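Local coordinates for protein ribonucleoside-diphosphate reductase (Pseudomonas aeruginosa, PDB 5IM3) that probably reduces ribonucleoside diphosphates to the deoxyribonucleotides needed for DNA synthesis, using thioredoxin as reductant and dATP as an allosteric ligand, at residues Leu107-Arg111 and Ala112-Lys116; Gly181-Ile184 and Glu185-Thr188; Gln320-Phe323 and Met324-Met328; Val860-Ala863 and Ser864-Lys868. One frame throughout, in Å; residues are numbered along the deposited sequence.

Contact 1: Leu107-Arg111 and Ala112-Lys116; sequences LALMR and AGEQK
L109 and M110 meet G113 and E114 in a Schellman motif that ends helix 98-111 of the first ATP cone. E114 N reaches back to L109 O (3.1 Å). It meets the oxygen almost head-on, with a C=O...N angle of 161°. G113 N turns to M110 O (2.9 Å). This second donor stands above the carbonyl plane. G113 allows the reversal through its positive phi of 70°. The last regular helical bond runs from A112 N to A108 O at 3.2 Å.

The tight side lies round L109. Its CD2 is 4.2 Å from E114 CB. The branched end of L109 is buried against I53, F57, L78, A118 and Y121, so the turn is tied to the helices of the cone. A bound dATP lies about 8 Å from this side chain.

The other side is looser. R111 is exposed, and its chain leads away from the turn. The carboxylate of E114 also points away. A subunit interface lies close by: M110 packs on M110 of the second subunit, and R111 on G113 of that subunit.

E114 takes the N-cap position of helix 115-138 and is the centre of an inverse gamma turn. Its chain bends at chi2 (-76°), which carries the carboxylate off. E114 CB stays behind, 3.4 Å from L109 O.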
loop_
_atom_site.group_PDB
_atom_site.type_symbol
_atom_site.label_atom_id
_atom_site.label_comp_id
_atom_site.label_asym_id
_atom_site.label_seq_id
_atom_site.Cartn_x
_atom_site.Cartn_y
_atom_site.Cartn_z
ATOM N N LEU A 107 -23.383 -36.685 -25.899
ATOM C CA LEU A 107 -22.294 -35.990 -25.224
ATOM C C LEU A 107 -20.947 -36.612 -25.578
ATOM O O LEU A 107 -19.991 -35.902 -25.905
ATOM C CB LEU A 107 -22.524 -36.011 -23.711
ATOM C CG LEU A 107 -21.443 -35.349 -22.848
ATOM C CD1 LEU A 107 -21.284 -33.874 -23.199
ATOM C CD2 LEU A 107 -21.759 -35.515 -21.367
ATOM N N ALA A 108 -20.860 -37.944 -25.529
ATOM C CA ALA A 108 -19.596 -38.616 -25.815
ATOM C C ALA A 108 -19.160 -38.375 -27.256
ATOM O O ALA A 108 -17.992 -38.068 -27.520
ATOM C CB ALA A 108 -19.725 -40.113 -25.533
ATOM N N LEU A 109 -20.089 -38.517 -28.207
ATOM C CA LEU A 109 -19.770 -38.223 -29.601
ATOM C C LEU A 109 -19.295 -36.784 -29.763
ATOM O O LEU A 109 -18.338 -36.516 -30.500
ATOM C CB LEU A 109 -20.991 -38.477 -30.485
ATOM C CG LEU A 109 -21.301 -39.934 -30.838
ATOM C CD1 LEU A 109 -22.740 -40.074 -31.326
ATOM C CD2 LEU A 109 -20.323 -40.445 -31.889
ATOM N N MET A 110 -19.947 -35.847 -29.072
ATOM C CA MET A 110 -19.637 -34.433 -29.252
ATOM C C MET A 110 -18.286 -34.070 -28.647
ATOM O O MET A 110 -17.502 -33.344 -29.268
ATOM C CB MET A 110 -20.743 -33.579 -28.638
ATOM C CG MET A 110 -22.044 -33.612 -29.414
ATOM S SD MET A 110 -23.318 -32.640 -28.600
ATOM C CE MET A 110 -24.715 -32.911 -29.689
ATOM N N ARG A 111 -17.997 -34.544 -27.431
ATOM C CA ARG A 111 -16.718 -34.219 -26.811
ATOM C C ARG A 111 -15.549 -34.817 -27.578
ATOM O O ARG A 111 -14.433 -34.299 -27.482
ATOM C CB ARG A 111 -16.684 -34.697 -25.356
ATOM C CG ARG A 111 -17.653 -33.966 -24.439
ATOM C CD ARG A 111 -17.331 -34.213 -22.974
ATOM N NE ARG A 111 -16.351 -33.253 -22.463
ATOM C CZ ARG A 111 -16.643 -32.195 -21.707
ATOM N NH1 ARG A 111 -17.895 -31.939 -21.346
ATOM N NH2 ARG A 111 -15.671 -31.388 -21.299
ATOM N N ALA A 112 -15.781 -35.891 -28.331
ATOM C CA ALA A 112 -14.767 -36.483 -29.192
ATOM C C ALA A 112 -14.604 -35.742 -30.513
ATOM O O ALA A 112 -13.831 -36.191 -31.364
ATOM C CB ALA A 112 -15.109 -37.948 -29.470
ATOM N N GLY A 113 -15.307 -34.629 -30.706
ATOM C CA GLY A 113 -15.191 -33.878 -31.940
ATOM C C GLY A 113 -15.789 -34.545 -33.157
ATOM O O GLY A 113 -15.437 -34.182 -34.281
ATOM N N GLU A 114 -16.689 -35.515 -32.971
ATOM C CA GLU A 114 -17.341 -36.197 -34.091
ATOM C C GLU A 114 -18.539 -35.363 -34.545
ATOM O O GLU A 114 -19.703 -35.680 -34.293
ATOM C CB GLU A 114 -17.761 -37.604 -33.691
ATOM C CG GLU A 114 -16.622 -38.502 -33.234
ATOM C CD GLU A 114 -15.772 -39.015 -34.382
ATOM O OE1 GLU A 114 -16.126 -38.753 -35.551
ATOM O OE2 GLU A 114 -14.750 -39.687 -34.114
ATOM N N GLN A 115 -18.229 -34.267 -35.238
ATOM C CA GLN A 115 -19.259 -33.288 -35.570
ATOM C C GLN A 115 -20.295 -33.865 -36.527
ATOM O O GLN A 115 -21.499 -33.664 -36.334
ATOM C CB GLN A 115 -18.619 -32.035 -36.168
ATOM C CG GLN A 115 -19.569 -30.848 -36.289
ATOM C CD GLN A 115 -19.997 -30.573 -37.717
ATOM O OE1 GLN A 115 -19.269 -30.869 -38.664
ATOM N NE2 GLN A 115 -21.186 -30.001 -37.880
ATOM N N LYS A 116 -19.851 -34.579 -37.565
ATOM C CA LYS A 116 -20.781 -35.072 -38.575
ATOM C C LYS A 116 -21.591 -36.258 -38.064
ATOM O O LYS A 116 -22.766 -36.409 -38.416
ATOM C CB LYS A 116 -20.024 -35.450 -39.847
ATOM C CG LYS A 116 -19.265 -34.290 -40.471
ATOM C CD LYS A 116 -18.495 -34.721 -41.715
ATOM C CE LYS A 116 -17.695 -33.563 -42.301
ATOM N NZ LYS A 116 -16.954 -33.957 -43.533
#

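Contact 2: Gly181-Ile184 and Glu185-Thr188; sequences GALI and ERET
G181, A182, L183 and I184 accept regular i to i+4 backbone bonds from E185, R186, E187 and T188, and the four bonds measure 2.9 to 3.1 Å.

The closest side-chain packing is between L183 and R186. The arginine chain runs back along the helix, and a bend at chi3 (-90°) lays the guanidinium over the backbone. L183 CA and A182 O sit under one face, both displaced from its centre. The leucine adds its CD1 methyl, which is 3.3 Å from R186 NH2. L183 has CG anti to its N (chi1 -166°), and this sends the branch toward the guanidinium. R186 CG also passes 3.4 Å from A182 O. The charged end is thus laid over nonpolar carbon and a carbonyl oxygen on the exposed side.

All of this belongs to helix 181-190 in the second ATP cone. D180 precedes the helix, and its OD1 accepts a hydrogen bond from L183 N. On the inner side I184 packs on Y219 and V222 of helix 219-239. T188 packs on L205 and T208 of helix 198-210.

I184 and T188 also meet each other. I184 CG2 is 4.2 Å from T188 CG2. The threonine hydroxyl stands between its own N and carbonyl carbon (chi1 51°), facing back down the helix. T188 OG1 is 2.9 Å from I184 O. The approach of T188 OG1 to E185 O is very short, at 2.5 Å. The single proton has both oxygens within reach, and its direction is not settled. T188 CG2 also comes close to I184 O, at 3.1 Å.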
loop_
_atom_site.group_PDB
_atom_site.type_symbol
_atom_site.label_atom_id
_atom_site.label_comp_id
_atom_site.label_asym_id
_atom_site.label_seq_id
_atom_site.Cartn_x
_atom_site.Cartn_y
_atom_site.Cartn_z
ATOM N N GLY A 181 -53.576 -9.694 -24.772
ATOM C CA GLY A 181 -54.500 -10.027 -23.700
ATOM C C GLY A 181 -54.703 -11.522 -23.549
ATOM O O GLY A 181 -54.647 -12.063 -22.441
ATOM N N ALA A 182 -54.946 -12.214 -24.667
ATOM C CA ALA A 182 -55.136 -13.660 -24.612
ATOM C C ALA A 182 -53.915 -14.351 -24.018
ATOM O O ALA A 182 -54.047 -15.318 -23.259
ATOM C CB ALA A 182 -55.437 -14.203 -26.008
ATOM N N LEU A 183 -52.716 -13.862 -24.346
ATOM C CA LEU A 183 -51.501 -14.442 -23.785
ATOM C C LEU A 183 -51.511 -14.367 -22.262
ATOM O O LEU A 183 -51.153 -15.337 -21.582
ATOM C CB LEU A 183 -50.275 -13.724 -24.352
ATOM C CG LEU A 183 -48.909 -14.384 -24.153
ATOM C CD1 LEU A 183 -48.782 -15.632 -25.017
ATOM C CD2 LEU A 183 -47.791 -13.398 -24.463
ATOM N N ILE A 184 -51.926 -13.225 -21.708
ATOM C CA ILE A 184 -51.968 -13.075 -20.256
ATOM C C ILE A 184 -53.023 -13.993 -19.655
ATOM O O ILE A 184 -52.805 -14.605 -18.603
ATOM C CB ILE A 184 -52.223 -11.603 -19.875
ATOM C CG1 ILE A 184 -51.103 -10.706 -20.409
ATOM C CG2 ILE A 184 -52.338 -11.457 -18.357
ATOM C CD1 ILE A 184 -51.343 -9.226 -20.177
ATOM N N GLU A 185 -54.187 -14.092 -20.301
ATOM C CA GLU A 185 -55.269 -14.913 -19.764
ATOM C C GLU A 185 -54.871 -16.382 -19.704
ATOM O O GLU A 185 -55.226 -17.091 -18.753
ATOM C CB GLU A 185 -56.528 -14.728 -20.610
ATOM C CG GLU A 185 -57.767 -15.388 -20.031
ATOM C CD GLU A 185 -59.033 -14.986 -20.765
ATOM O OE1 GLU A 185 -58.930 -14.242 -21.763
ATOM O OE2 GLU A 185 -60.130 -15.411 -20.342
ATOM N N ARG A 186 -54.134 -16.860 -20.708
ATOM C CA ARG A 186 -53.694 -18.252 -20.707
ATOM C C ARG A 186 -52.652 -18.495 -19.623
ATOM O O ARG A 186 -52.763 -19.450 -18.845
ATOM C CB ARG A 186 -53.142 -18.630 -22.082
ATOM C CG ARG A 186 -54.207 -18.748 -23.162
ATOM C CD ARG A 186 -53.643 -19.306 -24.460
ATOM N NE ARG A 186 -53.153 -18.260 -25.357
ATOM C CZ ARG A 186 -51.882 -17.884 -25.468
ATOM N NH1 ARG A 186 -50.935 -18.461 -24.738
ATOM N NH2 ARG A 186 -51.556 -16.921 -26.321
ATOM N N GLU A 187 -51.629 -17.637 -19.555
ATOM C CA GLU A 187 -50.562 -17.832 -18.577
ATOM C C GLU A 187 -51.105 -17.779 -17.154
ATOM O O GLU A 187 -50.642 -18.517 -16.277
ATOM C CB GLU A 187 -49.469 -16.782 -18.778
ATOM C CG GLU A 187 -48.189 -17.044 -17.991
ATOM C CD GLU A 187 -47.364 -18.178 -18.573
ATOM O OE1 GLU A 187 -47.765 -18.733 -19.618
ATOM O OE2 GLU A 187 -46.310 -18.511 -17.987
ATOM N N THR A 188 -52.080 -16.904 -16.904
ATOM C CA THR A 188 -52.744 -16.880 -15.605
ATOM C C THR A 188 -53.461 -18.197 -15.340
ATOM O O THR A 188 -53.152 -18.905 -14.374
ATOM C CB THR A 188 -53.736 -15.715 -15.536
ATOM O OG1 THR A 188 -54.597 -15.746 -16.681
ATOM C CG2 THR A 188 -53.012 -14.385 -15.485
#

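Contact 3: Gln320-Phe323 and Met324-Met328; sequences QIFF and MRVAM
F322 receives V326 on its ring face and R325 at its ring edge. The first is a CH-pi contact. V326 CG2 lies 4.3 Å from the ring centroid of F322, 18° off the normal. The two side chains run side by side and point the same way. F322 CG is anti to its N (chi1 165°), which brings the ring alongside the valine one turn on.

The second is a polar group against an aromatic edge. R325 NH2 is 3.1 Å from F322 CD1 and lies near the ring plane. The guanidinium and ring planes are 69° apart, so the groups do not stack. R325 is held by stronger partners. NE makes a salt bridge to E317 OE2, and NH1 gives a hydrogen bond to A363 O. These bonds probably balance the charge of a buried arginine.

The contact lies along helix 319-330 in the all-alpha domain. All its touching residues are buried. Helix 337-349 covers F323, M324 and A327, and helix 250-267 covers I321. F308 meets the F322 ring edge-to-face.

The backbone bonds are those of an alpha helix. R325 N to I321 O is the shortest across the segments, at 2.8 Å. V326 N to F322 O is 3.1 Å. The same carbonyl lies close to the valine methyl, with V326 CG2 3.3 Å from F322 O.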
loop_
_atom_site.group_PDB
_atom_site.type_symbol
_atom_site.label_atom_id
_atom_site.label_comp_id
_atom_site.label_asym_id
_atom_site.label_seq_id
_atom_site.Cartn_x
_atom_site.Cartn_y
_atom_site.Cartn_z
ATOM N N GLN A 320 -58.613 8.814 -8.744
ATOM C CA GLN A 320 -59.152 10.090 -9.205
ATOM C C GLN A 320 -59.800 10.867 -8.069
ATOM O O GLN A 320 -59.825 12.102 -8.102
ATOM C CB GLN A 320 -60.157 9.868 -10.336
ATOM C CG GLN A 320 -59.567 9.195 -11.563
ATOM C CD GLN A 320 -58.322 9.902 -12.075
ATOM O OE1 GLN A 320 -58.363 11.082 -12.423
ATOM N NE2 GLN A 320 -57.203 9.184 -12.108
ATOM N N ILE A 321 -60.331 10.170 -7.063
ATOM C CA ILE A 321 -60.862 10.856 -5.894
ATOM C C ILE A 321 -59.723 11.390 -5.037
ATOM O O ILE A 321 -59.854 12.446 -4.408
ATOM C CB ILE A 321 -61.795 9.909 -5.113
ATOM C CG1 ILE A 321 -63.143 9.803 -5.841
ATOM C CG2 ILE A 321 -61.986 10.378 -3.670
ATOM C CD1 ILE A 321 -64.116 8.803 -5.236
ATOM N N PHE A 322 -58.591 10.685 -5.004
ATOM C CA PHE A 322 -57.405 11.214 -4.341
ATOM C C PHE A 322 -57.001 12.554 -4.943
ATOM O O PHE A 322 -56.816 13.541 -4.222
ATOM C CB PHE A 322 -56.256 10.207 -4.439
ATOM C CG PHE A 322 -54.907 10.787 -4.111
ATOM C CD1 PHE A 322 -54.539 11.033 -2.798
ATOM C CD2 PHE A 322 -54.005 11.081 -5.120
ATOM C CE1 PHE A 322 -53.295 11.565 -2.498
ATOM C CE2 PHE A 322 -52.760 11.610 -4.828
ATOM C CZ PHE A 322 -52.404 11.851 -3.516
ATOM N N PHE A 323 -56.869 12.610 -6.270
ATOM C CA PHE A 323 -56.502 13.865 -6.916
ATOM C C PHE A 323 -57.555 14.935 -6.680
ATOM O O PHE A 323 -57.220 16.119 -6.556
ATOM C CB PHE A 323 -56.293 13.648 -8.418
ATOM C CG PHE A 323 -55.034 12.898 -8.759
ATOM C CD1 PHE A 323 -53.833 13.210 -8.142
ATOM C CD2 PHE A 323 -55.053 11.877 -9.699
ATOM C CE1 PHE A 323 -52.676 12.523 -8.452
ATOM C CE2 PHE A 323 -53.896 11.186 -10.014
ATOM C CZ PHE A 323 -52.704 11.512 -9.385
ATOM N N MET A 324 -58.827 14.541 -6.604
ATOM C CA MET A 324 -59.885 15.512 -6.360
ATOM C C MET A 324 -59.834 16.031 -4.926
ATOM O O MET A 324 -60.119 17.208 -4.679
ATOM C CB MET A 324 -61.248 14.885 -6.670
ATOM C CG MET A 324 -62.435 15.827 -6.508
ATOM S SD MET A 324 -62.355 17.281 -7.577
ATOM C CE MET A 324 -62.726 16.550 -9.171
ATOM N N ARG A 325 -59.467 15.174 -3.966
ATOM C CA ARG A 325 -59.313 15.641 -2.590
ATOM C C ARG A 325 -58.219 16.693 -2.491
ATOM O O ARG A 325 -58.384 17.717 -1.823
ATOM C CB ARG A 325 -58.994 14.484 -1.643
ATOM C CG ARG A 325 -58.231 14.964 -0.391
ATOM C CD ARG A 325 -58.102 13.914 0.680
ATOM N NE ARG A 325 -57.147 12.861 0.337
ATOM C CZ ARG A 325 -55.829 12.947 0.496
ATOM N NH1 ARG A 325 -55.267 14.051 0.976
ATOM N NH2 ARG A 325 -55.061 11.920 0.165
ATOM N N VAL A 326 -57.072 16.431 -3.116
ATOM C CA VAL A 326 -55.968 17.385 -3.051
ATOM C C VAL A 326 -56.385 18.699 -3.695
ATOM O O VAL A 326 -56.131 19.784 -3.155
ATOM C CB VAL A 326 -54.710 16.799 -3.721
ATOM C CG1 VAL A 326 -53.539 17.769 -3.609
ATOM C CG2 VAL A 326 -54.354 15.461 -3.097
ATOM N N ALA A 327 -57.050 18.616 -4.848
ATOM C CA ALA A 327 -57.527 19.812 -5.528
ATOM C C ALA A 327 -58.498 20.586 -4.646
ATOM O O ALA A 327 -58.398 21.811 -4.521
ATOM C CB ALA A 327 -58.187 19.427 -6.851
ATOM N N MET A 328 -59.446 19.880 -4.025
ATOM C CA MET A 328 -60.399 20.536 -3.133
ATOM C C MET A 328 -59.682 21.179 -1.954
ATOM O O MET A 328 -59.935 22.342 -1.615
ATOM C CB MET A 328 -61.439 19.524 -2.643
ATOM C CG MET A 328 -62.424 19.046 -3.716
ATOM S SD MET A 328 -63.356 17.576 -3.225
ATOM C CE MET A 328 -64.504 18.265 -2.038
#

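Contact 4: Val860-Ala863 and Ser864-Lys868; sequences VEAA and SRRQK
R866 and R865 carry flat groups that meet the preceding turn in different ways. One face of the R866 guanidinium lies over the backbone at A862-A863, with A862 O 3.7 Å from its plane and above its centre. R866 NH1 comes 3.6 Å from A862 CB. The bend at chi3 (-66°) folds this group back. Its NE bonds to Q874 OE1, and F665 adds a cation-pi contact.

The R865 guanidinium is met at its edge, in plane. There E861 OE1 forms a long salt bridge to R865 NE, 3.5 Å away. The carboxylate is turned 60° from the guanidinium.

This lies on helix 856-866 in the barrel domain. S864 N bonds to V860 O at 2.7 Å. R865 N is shared, with one bond to E861 O and a weak one to A862 O. S864 OG bonds to R898 O.

The main partner of the E861 carboxylate is R898, whose NE makes a salt bridge to E861 OE2. The bridge to R865 is the longer one. Two arginines on one carboxylate would probably keep it ionised and limit its rotation.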
loop_
_atom_site.group_PDB
_atom_site.type_symbol
_atom_site.label_atom_id
_atom_site.label_comp_id
_atom_site.label_asym_id
_atom_site.label_seq_id
_atom_site.Cartn_x
_atom_site.Cartn_y
_atom_site.Cartn_z
ATOM N N VAL A 860 -22.828 20.366 -15.207
ATOM C CA VAL A 860 -22.579 21.674 -14.612
ATOM C C VAL A 860 -23.015 22.783 -15.561
ATOM O O VAL A 860 -23.716 23.721 -15.163
ATOM C CB VAL A 860 -21.094 21.808 -14.232
ATOM C CG1 VAL A 860 -20.775 23.232 -13.789
ATOM C CG2 VAL A 860 -20.739 20.815 -13.137
ATOM N N GLU A 861 -22.595 22.701 -16.827
ATOM C CA GLU A 861 -22.940 23.741 -17.791
ATOM C C GLU A 861 -24.447 23.834 -17.990
ATOM O O GLU A 861 -24.994 24.932 -18.143
ATOM C CB GLU A 861 -22.244 23.476 -19.126
ATOM C CG GLU A 861 -20.939 24.231 -19.305
ATOM C CD GLU A 861 -21.143 25.733 -19.382
ATOM O OE1 GLU A 861 -22.294 26.167 -19.610
ATOM O OE2 GLU A 861 -20.155 26.477 -19.208
ATOM N N ALA A 862 -25.131 22.689 -18.001
ATOM C CA ALA A 862 -26.585 22.700 -18.105
ATOM C C ALA A 862 -27.206 23.393 -16.900
ATOM O O ALA A 862 -28.089 24.246 -17.042
ATOM C CB ALA A 862 -27.109 21.271 -18.230
ATOM N N ALA A 863 -26.750 23.035 -15.697
ATOM C CA ALA A 863 -27.260 23.679 -14.494
ATOM C C ALA A 863 -26.938 25.168 -14.496
ATOM O O ALA A 863 -27.748 25.985 -14.047
ATOM C CB ALA A 863 -26.682 23.002 -13.254
ATOM N N SER A 864 -25.764 25.539 -15.019
ATOM C CA SER A 864 -25.387 26.950 -15.072
ATOM C C SER A 864 -26.389 27.766 -15.879
ATOM O O SER A 864 -26.739 28.887 -15.497
ATOM C CB SER A 864 -23.986 27.097 -15.666
ATOM O OG SER A 864 -23.645 28.465 -15.822
ATOM N N ARG A 865 -26.852 27.229 -17.007
ATOM C CA ARG A 865 -27.769 27.988 -17.847
ATOM C C ARG A 865 -29.190 27.968 -17.306
ATOM O O ARG A 865 -29.940 28.928 -17.518
ATOM C CB ARG A 865 -27.740 27.455 -19.276
ATOM C CG ARG A 865 -26.556 27.965 -20.071
ATOM C CD ARG A 865 -26.051 26.891 -20.983
ATOM N NE ARG A 865 -24.864 27.292 -21.729
ATOM C CZ ARG A 865 -24.888 27.933 -22.892
ATOM N NH1 ARG A 865 -26.043 28.274 -23.449
ATOM N NH2 ARG A 865 -23.750 28.246 -23.497
ATOM N N ARG A 866 -29.583 26.897 -16.617
ATOM C CA ARG A 866 -30.875 26.908 -15.943
ATOM C C ARG A 866 -30.891 27.946 -14.830
ATOM O O ARG A 866 -31.898 28.633 -14.625
ATOM C CB ARG A 866 -31.198 25.518 -15.394
ATOM C CG ARG A 866 -31.633 24.523 -16.460
ATOM C CD ARG A 866 -32.101 23.214 -15.842
ATOM N NE ARG A 866 -31.000 22.518 -15.183
ATOM C CZ ARG A 866 -30.268 21.559 -15.742
ATOM N NH1 ARG A 866 -30.516 21.152 -16.981
ATOM N NH2 ARG A 866 -29.283 20.999 -15.055
ATOM N N GLN A 867 -29.768 28.093 -14.122
ATOM C CA GLN A 867 -29.687 29.024 -13.004
ATOM C C GLN A 867 -29.800 30.479 -13.439
ATOM O O GLN A 867 -30.034 31.347 -12.594
ATOM C CB GLN A 867 -28.370 28.814 -12.248
ATOM C CG GLN A 867 -28.288 29.540 -10.910
ATOM C CD GLN A 867 -29.443 29.203 -9.988
ATOM O OE1 GLN A 867 -29.500 28.114 -9.419
ATOM N NE2 GLN A 867 -30.375 30.139 -9.840
ATOM N N LYS A 868 -29.639 30.772 -14.731
ATOM C CA LYS A 868 -29.782 32.150 -15.187
ATOM C C LYS A 868 -31.209 32.641 -15.033
ATOM O O LYS A 868 -31.441 33.847 -14.898
ATOM C CB LYS A 868 -29.373 32.275 -16.647
ATOM C CG LYS A 868 -28.090 31.568 -16.999
ATOM C CD LYS A 868 -27.678 31.859 -18.432
ATOM C CE LYS A 868 -28.781 31.540 -19.437
ATOM N NZ LYS A 868 -28.380 31.883 -20.826
#

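How the contacts relate
The four contacts follow one another along the chain, three within one helix each and contact 1 at the junction of two. None touches another. Contact 1 joins helices 98-111 and 115-138 in the first ATP cone. Contact 2 lies in the second cone, about 42 Å away between centres. Contact 3 is in the all-alpha domain and contact 4 in the barrel domain, with centres about 35 Å apart. Contact 1 is the remote one, about 69 and 64 Å between centres from contacts 3 and 4. The first cone thus projects far from the barrel domain. Contact 1 alone meets a second subunit, near bound dATP, which is consistent with a link between nucleotide binding and subunit assembly.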